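Local structure of major Capsid Protein VP1 (Chimpanzee polyomavirus Bob, 6Y9I) at residues E27-M30 with G31-P35; N57-S61 with I62-Q66; F196-I199 with E200-S203; M264-A267 with D268-A271. The protein forms the pentameric building blocks of the polyomavirus capsid shell and, as in related polyomaviruses, probably engages glycan receptors on the host cell. All coordinates share one frame; numbering follows the deposited sequence.

Interaction 1 (E27-M30 with G31-P35); sequences EPRM and GINSP. With MG (magnesium ion), chain F.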
loop_
_atom_site.group_PDB
_atom_site.type_symbol
_atom_site.label_atom_id
_atom_site.label_comp_id
_atom_site.label_asym_id
_atom_site.label_seq_id
_atom_site.Cartn_x
_atom_site.Cartn_y
_atom_site.Cartn_z
ATOM N N GLU A 27 -1.032 -27.038 -11.543
ATOM C CA GLU A 27 -2.484 -26.835 -11.380
ATOM C C GLU A 27 -2.752 -26.709 -9.883
ATOM O O GLU A 27 -2.034 -27.301 -9.073
ATOM C CB GLU A 27 -3.235 -27.960 -12.076
ATOM C CG GLU A 27 -3.180 -27.824 -13.590
ATOM C CD GLU A 27 -4.282 -28.506 -14.373
ATOM O OE1 GLU A 27 -3.940 -29.379 -15.183
ATOM O OE2 GLU A 27 -5.466 -28.120 -14.231
ATOM N N PRO A 28 -3.794 -25.940 -9.486
ATOM C CA PRO A 28 -4.067 -25.701 -8.069
ATOM C C PRO A 28 -4.572 -26.983 -7.391
ATOM O O PRO A 28 -5.274 -27.758 -8.050
ATOM C CB PRO A 28 -5.141 -24.623 -8.080
ATOM C CG PRO A 28 -5.842 -24.822 -9.399
ATOM C CD PRO A 28 -4.770 -25.292 -10.368
ATOM N N ARG A 29 -4.157 -27.190 -6.139
ATOM C CA ARG A 29 -4.614 -28.308 -5.269
ATOM C C ARG A 29 -5.339 -27.737 -4.052
ATOM O O ARG A 29 -4.767 -27.732 -2.923
ATOM C CB ARG A 29 -3.415 -29.217 -4.970
ATOM C CG ARG A 29 -2.748 -29.744 -6.227
ATOM C CD ARG A 29 -3.576 -30.790 -6.918
ATOM N NE ARG A 29 -2.985 -31.278 -8.155
ATOM C CZ ARG A 29 -3.452 -31.034 -9.379
ATOM N NH1 ARG A 29 -4.469 -30.219 -9.582
ATOM N NH2 ARG A 29 -2.858 -31.565 -10.424
ATOM N N MET A 30 -6.580 -27.271 -4.261
ATOM C CA MET A 30 -7.349 -26.526 -3.221
ATOM C C MET A 30 -8.117 -27.530 -2.356
ATOM O O MET A 30 -8.767 -27.111 -1.374
ATOM C CB MET A 30 -8.322 -25.526 -3.843
ATOM C CG MET A 30 -7.636 -24.320 -4.472
ATOM S SD MET A 30 -6.635 -23.339 -3.334
ATOM C CE MET A 30 -4.985 -23.953 -3.647
ATOM N N GLY A 31 -8.057 -28.813 -2.720
ATOM C CA GLY A 31 -8.648 -29.923 -1.950
ATOM C C GLY A 31 -9.403 -30.875 -2.866
ATOM O O GLY A 31 -9.211 -32.105 -2.763
ATOM N N ILE A 32 -10.216 -30.319 -3.757
ATOM C CA ILE A 32 -10.812 -31.050 -4.899
ATOM C C ILE A 32 -9.795 -30.990 -6.036
ATOM O O ILE A 32 -9.726 -29.970 -6.761
ATOM C CB ILE A 32 -12.206 -30.520 -5.248
ATOM C CG1 ILE A 32 -13.151 -30.688 -4.049
ATOM C CG2 ILE A 32 -12.722 -31.228 -6.487
ATOM C CD1 ILE A 32 -14.304 -29.735 -4.024
ATOM N N ASN A 33 -9.009 -32.060 -6.132
ATOM C CA ASN A 33 -7.687 -32.053 -6.797
ATOM C C ASN A 33 -7.767 -32.778 -8.131
ATOM O O ASN A 33 -6.743 -32.885 -8.803
ATOM C CB ASN A 33 -6.619 -32.631 -5.881
ATOM C CG ASN A 33 -6.329 -31.725 -4.710
ATOM O OD1 ASN A 33 -6.752 -30.564 -4.700
ATOM N ND2 ASN A 33 -5.594 -32.240 -3.736
ATOM N N SER A 34 -8.958 -33.177 -8.563
ATOM C CA SER A 34 -9.094 -33.878 -9.856
ATOM C C SER A 34 -10.407 -33.482 -10.493
ATOM O O SER A 34 -11.415 -33.461 -9.800
ATOM C CB SER A 34 -9.000 -35.389 -9.672
ATOM O OG SER A 34 -9.401 -36.028 -10.878
ATOM N N PRO A 35 -10.418 -33.172 -11.812
ATOM C CA PRO A 35 -11.663 -32.980 -12.568
ATOM C C PRO A 35 -12.377 -34.301 -12.926
ATOM O O PRO A 35 -12.998 -34.381 -13.953
ATOM C CB PRO A 35 -11.157 -32.222 -13.809
ATOM C CG PRO A 35 -9.773 -32.757 -14.035
ATOM C CD PRO A 35 -9.219 -33.029 -12.654
HETATM MG MG MG F . -5.114 -29.736 -17.333
HETATM O O HOH W 1 -7.180 -29.183 -16.029
HETATM O O HOH W 2 -7.874 -27.837 -6.792
HETATM O O HOH W 3 -6.470 -30.303 -19.046
HETATM O O HOH W 4 -3.196 -30.382 -17.957
#

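Interaction 2 (N57-S61 with I62-Q66); sequences NNLLS and IQMPQ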
loop_
_atom_site.group_PDB
_atom_site.type_symbol
_atom_site.label_atom_id
_atom_site.label_comp_id
_atom_site.label_asym_id
_atom_site.label_seq_id
_atom_site.Cartn_x
_atom_site.Cartn_y
_atom_site.Cartn_z
ATOM N N ASN A 57 -17.004 -32.634 13.761
ATOM C CA ASN A 57 -16.759 -33.686 12.738
ATOM C C ASN A 57 -15.258 -33.685 12.459
ATOM O O ASN A 57 -14.544 -32.840 13.030
ATOM C CB ASN A 57 -17.557 -33.444 11.446
ATOM C CG ASN A 57 -17.241 -32.083 10.845
ATOM O OD1 ASN A 57 -16.060 -31.712 10.722
ATOM N ND2 ASN A 57 -18.272 -31.304 10.585
ATOM N N ASN A 58 -14.803 -34.600 11.622
ATOM C CA ASN A 58 -13.393 -34.680 11.190
ATOM C C ASN A 58 -13.233 -33.791 9.967
ATOM O O ASN A 58 -14.008 -33.939 9.045
ATOM C CB ASN A 58 -12.972 -36.097 10.818
ATOM C CG ASN A 58 -12.959 -37.017 12.013
ATOM O OD1 ASN A 58 -12.583 -36.596 13.102
ATOM N ND2 ASN A 58 -13.375 -38.257 11.807
ATOM N N LEU A 59 -12.224 -32.933 9.968
ATOM C CA LEU A 59 -11.869 -32.100 8.789
ATOM C C LEU A 59 -11.319 -33.027 7.703
ATOM O O LEU A 59 -10.430 -33.828 8.017
ATOM C CB LEU A 59 -10.842 -31.065 9.238
ATOM C CG LEU A 59 -10.656 -29.867 8.315
ATOM C CD1 LEU A 59 -11.868 -28.951 8.366
ATOM C CD2 LEU A 59 -9.399 -29.110 8.696
ATOM N N LEU A 60 -11.856 -32.941 6.483
ATOM C CA LEU A 60 -11.446 -33.796 5.346
ATOM C C LEU A 60 -10.312 -33.133 4.556
ATOM O O LEU A 60 -10.269 -31.883 4.489
ATOM C CB LEU A 60 -12.645 -34.000 4.428
ATOM C CG LEU A 60 -13.909 -34.515 5.089
ATOM C CD1 LEU A 60 -15.067 -34.481 4.099
ATOM C CD2 LEU A 60 -13.682 -35.922 5.616
ATOM N N SER A 61 -9.500 -33.944 3.883
ATOM C CA SER A 61 -8.401 -33.480 2.999
ATOM C C SER A 61 -8.958 -32.536 1.933
ATOM O O SER A 61 -8.253 -31.565 1.591
ATOM C CB SER A 61 -7.665 -34.657 2.394
ATOM O OG SER A 61 -6.869 -35.269 3.404
ATOM N N ILE A 62 -10.186 -32.787 1.452
ATOM C CA ILE A 62 -10.805 -32.004 0.341
ATOM C C ILE A 62 -11.194 -30.590 0.846
ATOM O O ILE A 62 -11.431 -29.733 -0.029
ATOM C CB ILE A 62 -11.969 -32.763 -0.334
ATOM C CG1 ILE A 62 -13.063 -33.162 0.659
ATOM C CG2 ILE A 62 -11.461 -33.976 -1.116
ATOM C CD1 ILE A 62 -14.366 -33.621 0.022
ATOM N N GLN A 63 -11.155 -30.320 2.169
ATOM C CA GLN A 63 -11.425 -28.981 2.786
ATOM C C GLN A 63 -10.130 -28.225 3.098
ATOM O O GLN A 63 -10.234 -27.137 3.751
ATOM C CB GLN A 63 -12.206 -29.113 4.100
ATOM C CG GLN A 63 -13.563 -29.755 3.930
ATOM C CD GLN A 63 -14.225 -29.972 5.266
ATOM O OE1 GLN A 63 -13.841 -30.858 6.025
ATOM N NE2 GLN A 63 -15.176 -29.115 5.583
ATOM N N MET A 64 -8.964 -28.765 2.722
ATOM C CA MET A 64 -7.647 -28.220 3.159
ATOM C C MET A 64 -6.794 -27.971 1.925
ATOM O O MET A 64 -6.331 -28.911 1.261
ATOM C CB MET A 64 -6.935 -29.170 4.109
ATOM C CG MET A 64 -7.780 -29.563 5.297
ATOM S SD MET A 64 -6.846 -30.621 6.419
ATOM C CE MET A 64 -5.872 -29.380 7.257
ATOM N N PRO A 65 -6.668 -26.695 1.493
ATOM C CA PRO A 65 -5.797 -26.374 0.363
ATOM C C PRO A 65 -4.377 -26.866 0.640
ATOM O O PRO A 65 -3.895 -26.801 1.780
ATOM C CB PRO A 65 -5.929 -24.849 0.232
ATOM C CG PRO A 65 -7.289 -24.549 0.843
ATOM C CD PRO A 65 -7.428 -25.532 1.975
ATOM N N GLN A 66 -3.736 -27.349 -0.415
ATOM C CA GLN A 66 -2.440 -28.060 -0.359
ATOM C C GLN A 66 -1.450 -27.402 -1.324
ATOM O O GLN A 66 -1.870 -26.761 -2.292
ATOM C CB GLN A 66 -2.651 -29.531 -0.739
ATOM C CG GLN A 66 -3.492 -30.318 0.270
ATOM C CD GLN A 66 -4.500 -31.263 -0.372
ATOM O OE1 GLN A 66 -4.256 -31.838 -1.445
ATOM N NE2 GLN A 66 -5.650 -31.428 0.280
HETATM O O HOH W 5 -15.823 -31.342 7.829
#

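Interaction 3 (F196-I199 with E200-S203); sequences FYPI and EEWS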
loop_
_atom_site.group_PDB
_atom_site.type_symbol
_atom_site.label_atom_id
_atom_site.label_comp_id
_atom_site.label_asym_id
_atom_site.label_seq_id
_atom_site.Cartn_x
_atom_site.Cartn_y
_atom_site.Cartn_z
ATOM N N PHE A 196 -0.867 -32.863 -1.038
ATOM C CA PHE A 196 -0.644 -33.811 0.083
ATOM C C PHE A 196 -0.334 -33.068 1.394
ATOM O O PHE A 196 -0.645 -33.554 2.481
ATOM C CB PHE A 196 0.467 -34.792 -0.306
ATOM C CG PHE A 196 0.570 -35.994 0.594
ATOM C CD1 PHE A 196 -0.401 -36.985 0.552
ATOM C CD2 PHE A 196 1.637 -36.136 1.471
ATOM C CE1 PHE A 196 -0.318 -38.097 1.384
ATOM C CE2 PHE A 196 1.708 -37.235 2.317
ATOM C CZ PHE A 196 0.738 -38.217 2.269
ATOM N N TYR A 197 0.336 -31.926 1.301
ATOM C CA TYR A 197 0.726 -31.098 2.461
ATOM C C TYR A 197 -0.198 -29.881 2.529
ATOM O O TYR A 197 -0.105 -28.981 1.689
ATOM C CB TYR A 197 2.192 -30.696 2.315
ATOM C CG TYR A 197 3.134 -31.870 2.381
ATOM C CD1 TYR A 197 3.456 -32.604 1.255
ATOM C CD2 TYR A 197 3.671 -32.263 3.595
ATOM C CE1 TYR A 197 4.333 -33.677 1.310
ATOM C CE2 TYR A 197 4.545 -33.336 3.672
ATOM C CZ TYR A 197 4.874 -34.049 2.530
ATOM O OH TYR A 197 5.717 -35.113 2.645
ATOM N N PRO A 198 -1.126 -29.813 3.507
ATOM C CA PRO A 198 -1.970 -28.626 3.673
ATOM C C PRO A 198 -1.185 -27.358 4.029
ATOM O O PRO A 198 -0.321 -27.381 4.915
ATOM C CB PRO A 198 -2.907 -28.981 4.826
ATOM C CG PRO A 198 -2.956 -30.520 4.763
ATOM C CD PRO A 198 -1.538 -30.907 4.401
ATOM N N ILE A 199 -1.566 -26.266 3.371
ATOM C CA ILE A 199 -1.020 -24.903 3.614
ATOM C C ILE A 199 -1.244 -24.530 5.070
ATOM O O ILE A 199 -0.332 -23.938 5.670
ATOM C CB ILE A 199 -1.686 -23.935 2.612
ATOM C CG1 ILE A 199 -1.152 -24.221 1.205
ATOM C CG2 ILE A 199 -1.530 -22.474 3.012
ATOM C CD1 ILE A 199 -2.046 -23.716 0.103
ATOM N N GLU A 200 -2.416 -24.832 5.613
ATOM C CA GLU A 200 -2.769 -24.388 6.986
ATOM C C GLU A 200 -1.927 -25.116 8.046
ATOM O O GLU A 200 -1.960 -24.654 9.203
ATOM C CB GLU A 200 -4.264 -24.543 7.269
ATOM C CG GLU A 200 -4.749 -25.986 7.331
ATOM C CD GLU A 200 -6.261 -26.072 7.228
ATOM O OE1 GLU A 200 -6.802 -26.092 6.067
ATOM O OE2 GLU A 200 -6.908 -26.084 8.315
ATOM N N GLU A 201 -1.175 -26.158 7.692
ATOM C CA GLU A 201 -0.328 -26.897 8.664
ATOM C C GLU A 201 1.159 -26.854 8.321
ATOM O O GLU A 201 1.942 -27.160 9.226
ATOM C CB GLU A 201 -0.733 -28.360 8.750
ATOM C CG GLU A 201 -2.156 -28.572 9.262
ATOM C CD GLU A 201 -2.575 -30.034 9.191
ATOM O OE1 GLU A 201 -2.853 -30.551 8.090
ATOM O OE2 GLU A 201 -2.560 -30.663 10.238
ATOM N N TRP A 202 1.538 -26.480 7.096
ATOM C CA TRP A 202 2.950 -26.580 6.620
ATOM C C TRP A 202 3.393 -25.260 5.995
ATOM O O TRP A 202 2.656 -24.763 5.130
ATOM C CB TRP A 202 3.137 -27.704 5.604
ATOM C CG TRP A 202 2.834 -29.065 6.151
ATOM C CD1 TRP A 202 1.709 -29.801 5.949
ATOM C CD2 TRP A 202 3.685 -29.854 7.002
ATOM N NE1 TRP A 202 1.801 -31.001 6.599
ATOM C CE2 TRP A 202 3.012 -31.080 7.231
ATOM C CE3 TRP A 202 4.972 -29.688 7.518
ATOM C CZ2 TRP A 202 3.561 -32.100 8.011
ATOM C CZ3 TRP A 202 5.532 -30.717 8.258
ATOM C CH2 TRP A 202 4.822 -31.889 8.525
ATOM N N SER A 203 4.580 -24.807 6.377
ATOM C CA SER A 203 5.261 -23.600 5.846
ATOM C C SER A 203 6.629 -24.021 5.346
ATOM O O SER A 203 7.204 -24.967 5.859
ATOM C CB SER A 203 5.406 -22.535 6.903
ATOM O OG SER A 203 4.132 -22.017 7.241
HETATM O O HOH W 6 1.485 -22.883 7.705
#

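Interaction 4 (M264-A267 with D268-A271); sequences MVKA and DNEA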
loop_
_atom_site.group_PDB
_atom_site.type_symbol
_atom_site.label_atom_id
_atom_site.label_comp_id
_atom_site.label_asym_id
_atom_site.label_seq_id
_atom_site.Cartn_x
_atom_site.Cartn_y
_atom_site.Cartn_z
ATOM N N MET A 264 -15.120 -18.229 -2.323
ATOM C CA MET A 264 -16.522 -17.930 -2.674
ATOM C C MET A 264 -17.363 -18.219 -1.430
ATOM O O MET A 264 -16.949 -19.071 -0.586
ATOM C CB MET A 264 -16.999 -18.742 -3.880
ATOM C CG MET A 264 -17.092 -20.195 -3.621
ATOM S SD MET A 264 -18.134 -21.037 -4.836
ATOM C CE MET A 264 -19.761 -20.756 -4.135
ATOM N N VAL A 265 -18.462 -17.493 -1.309
ATOM C CA VAL A 265 -19.483 -17.632 -0.234
ATOM C C VAL A 265 -20.770 -18.207 -0.841
ATOM O O VAL A 265 -21.275 -17.662 -1.871
ATOM C CB VAL A 265 -19.716 -16.291 0.476
ATOM C CG1 VAL A 265 -20.758 -16.443 1.564
ATOM C CG2 VAL A 265 -18.435 -15.697 1.048
ATOM N N LYS A 266 -21.221 -19.334 -0.284
ATOM C CA LYS A 266 -22.425 -20.064 -0.726
ATOM C C LYS A 266 -23.665 -19.307 -0.251
ATOM O O LYS A 266 -23.709 -18.934 0.923
ATOM C CB LYS A 266 -22.395 -21.495 -0.171
ATOM C CG LYS A 266 -21.922 -22.548 -1.161
ATOM C CD LYS A 266 -21.761 -23.941 -0.566
ATOM C CE LYS A 266 -23.041 -24.504 0.006
ATOM N NZ LYS A 266 -24.073 -24.630 -1.046
ATOM N N ALA A 267 -24.625 -19.062 -1.139
ATOM C CA ALA A 267 -25.875 -18.346 -0.809
ATOM C C ALA A 267 -26.640 -19.098 0.303
ATOM O O ALA A 267 -27.165 -18.455 1.176
ATOM C CB ALA A 267 -26.721 -18.176 -2.054
ATOM N N ASP A 268 -26.752 -20.423 0.266
ATOM C CA ASP A 268 -27.740 -21.109 1.144
ATOM C C ASP A 268 -27.321 -21.052 2.618
ATOM O O ASP A 268 -28.243 -21.030 3.453
ATOM C CB ASP A 268 -28.021 -22.558 0.740
ATOM C CG ASP A 268 -26.838 -23.289 0.154
ATOM O OD1 ASP A 268 -25.694 -22.835 0.385
ATOM O OD2 ASP A 268 -27.074 -24.299 -0.540
ATOM N N ASN A 269 -26.025 -21.080 2.951
ATOM C CA ASN A 269 -25.599 -21.186 4.367
ATOM C C ASN A 269 -24.379 -20.288 4.697
ATOM O O ASN A 269 -24.051 -20.186 5.901
ATOM C CB ASN A 269 -25.413 -22.659 4.717
ATOM C CG ASN A 269 -24.314 -23.343 3.936
ATOM O OD1 ASN A 269 -23.593 -22.707 3.146
ATOM N ND2 ASN A 269 -24.167 -24.639 4.189
ATOM N N GLU A 270 -23.798 -19.615 3.699
ATOM C CA GLU A 270 -22.674 -18.653 3.816
ATOM C C GLU A 270 -21.374 -19.380 4.166
ATOM O O GLU A 270 -20.436 -18.696 4.593
ATOM C CB GLU A 270 -22.986 -17.530 4.800
ATOM C CG GLU A 270 -24.105 -16.643 4.314
ATOM C CD GLU A 270 -24.428 -15.496 5.244
ATOM O OE1 GLU A 270 -25.113 -15.711 6.292
ATOM O OE2 GLU A 270 -24.025 -14.389 4.904
ATOM N N ALA A 271 -21.322 -20.699 3.961
ATOM C CA ALA A 271 -20.089 -21.506 4.016
ATOM C C ALA A 271 -19.209 -21.106 2.835
ATOM O O ALA A 271 -19.703 -20.458 1.907
ATOM C CB ALA A 271 -20.399 -22.971 3.983
#

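Interaction 1 (E27-M30 with G31-P35)
The side chains of Arg29 and Asn33 cross at a slant within a tight bend of the chain, Arg29 CD lying 3.7 Å from Asn33 CG and the guanidinium plane standing 38° from the Asn33 amide. The arginine is bent at chi2 (-73°), which turns its head back over its own backbone, where NH1 donates to Pro28 O at 3.0 Å; Pro28 O lies somewhat out of the guanidinium plane. Backbone oxygens flank the flat group on both faces: Asn33 O sits near the rim of one, 3.6 Å from Arg29 NH1, and Glu27 O near the rim of the other. NE forms a salt bridge with Asp194 and NH1 also bonds Tyr43 OH, so the head has several partners that limit its rotation. The Asn33 amide bends back to the turn: OD1 accepts the N-H of Gly31 at 2.9 Å, with the donor tilted 29° from the carbonyl plane, while ND2 bonds Gln66 OE1. The bend turns at Gly31, whose backbone conformation has positive phi and suits glycine. Inside it a water joins Pro28 O, Met30 N and Ile32 O, the last at 2.8 Å. Before the bend, Glu27 OE1 binds magnesium at 2.5 Å together with three waters and Leu183 O of a second subunit, and OE2 accepts from one of those waters. The whole is an irregular, side-chain-braced turn at the start of the long loop after strand 8-26 of the VP1 jelly roll, with a metal site between subunits at its entrance.

Interaction 2 (N57-S61 with I62-Q66)
This is a local contact around a short stretch of 3-10 helix, two overlapping turns, in the long loop that joins strands 8-26 and 68-73 of the VP1 jelly roll, the loop that corresponds to the BC loop of the family. Two backbone bonds make it: Gln63 N donates to Leu60 O at 2.9 Å and Met64 N to Ser61 O at 3.1 Å. The side chain of Gln63 also reaches back across the turn. Its chain runs extended beyond CG (chi2 175°) and brings OE1 to the N-H of Leu60, 2.9 Å away, in a nearly straight bond (175°) that lies in the carbonyl plane. A water lies 2.7 Å from Gln63 OE1 and within bonding reach of Asn57 OD1, though it has more acceptors around it than protons to give. The other end of the Gln63 amide, NE2, is held by Asp53 and Val48 O, which together with the Leu60 bond should fix its rotation. Leu60 and Ile62 lie side by side and point the same way, Leu60 CB 3.9 Å from Ile62 CG1. Gln66 NE2 gives a weak bond to Met64 O, the other amide end being engaged by Asn33. Leu59 has the buried role: with CG opposite its backbone N (chi1 -162°) it spreads its two methyl groups over different partners, and it also packs on His108 of a third subunit. Leu59 CD1 lies 3.6 Å from Gln63 OE1, and Leu59 CD2 presses against the thioether of Met64 at 3.7 Å from SD.

Interaction 3 (F196-I199 with E200-S203)
Tyr197 and Trp202 form a T-shaped aromatic pair. The tyrosine presents its edge at CD2 to one face of the indole, 3.8 Å from Trp202 NE1; the five-membered ring and the phenol have centroids 5.2 Å apart and planes at 78°. The contact falls toward the rim of the indole, beside the N-H, which itself bonds Ile164 O, while Tyr197 OH is held by Asp192. Apolar contact continues along the indole edge, where Pro198 CD lies in the ring plane, 3.8 Å from Trp202 CD1; proline and tryptophan run alongside, pointing the same way. Backbone bonds turn the chain between the residues of the two rings: Glu201 N donates to Pro198 O at 3.2 Å, closing a type I beta turn with Ile199 and Glu200 at its corners. Trp202 N makes weak bonds to both Pro198 O and Ile199 O. The turn delivers the chain into strand 202-204, an outermost strand, within this chain, of a three-stranded antiparallel sheet in the long loop between strands 131-138 and 212-219, where the family has its EF loop. Among charged groups, Glu201 OE1 lies 3.3 Å from Pro198 CG and is hydrogen-bonded to His165, whereas Glu200, with CG between its backbone N and carbonyl carbon (chi1 67°), sends OE2 to His108 of a third subunit. A water bridges Ile199 O, at 2.9 Å, and Ser203 OG.

Interaction 4 (M264-A267 with D268-A271)
The carboxylate of Asp268 receives the ammonium of Lys266 at its edge: NZ bonds OD1 at 2.8 Å, on the lone pair facing the other oxygen, and more weakly OD2 at 3.1 Å, completing a salt bridge. The amide of Asn269 is used from above instead, for Ala271 N donates to its OD1 at 3.1 Å from 51° out of the carbonyl plane. This is an Asx turn, with Asn269 CG lying between its own backbone N and carbonyl carbon (chi1 64°). Lys266 arrives through bends at chi3 and chi4 that curl the chain, and its CE passes 3.7 Å from Asn269 OD1. These residues form the hairpin loop between strands 252-265 and 272-291, the position of the HI loop in the jelly roll. It is closed by a straight bond from Lys266 N to Ala271 O, 2.9 Å, and by Glu270 N to Lys266 O across an alpha turn. Glu270 takes left-handed backbone angles there, and Val265 CG1 packs 3.7 Å from its CA. The carboxylate of Glu270 is held by Lys113 and, on a third subunit, by the backbone N of Lys117.

In the fold
Interactions 1 and 2 lie in the same long loop after strand 8-26 and touch through Arg29 O and Gln66 N, while interaction 3 meets interaction 2 through Pro65 O and Ile199 N; the three form a connected series, centres 11 to 14 Å apart. Interactions 1 and 3 are buried: the first relies on multiply bonded polar groups and a bridging water, the third on aromatic and apolar surfaces. Interaction 2 is only partly buried, mixing a hydrogen bond to a side-chain amide with aliphatic packing. Interaction 4, about 25 Å from the chain centre, is also partly buried, a hairpin held by backbone bonds and a salt bridge, and touches none of the others. Interaction 1 meets a second subunit, whereas interactions 2, 3 and 4 reach the third.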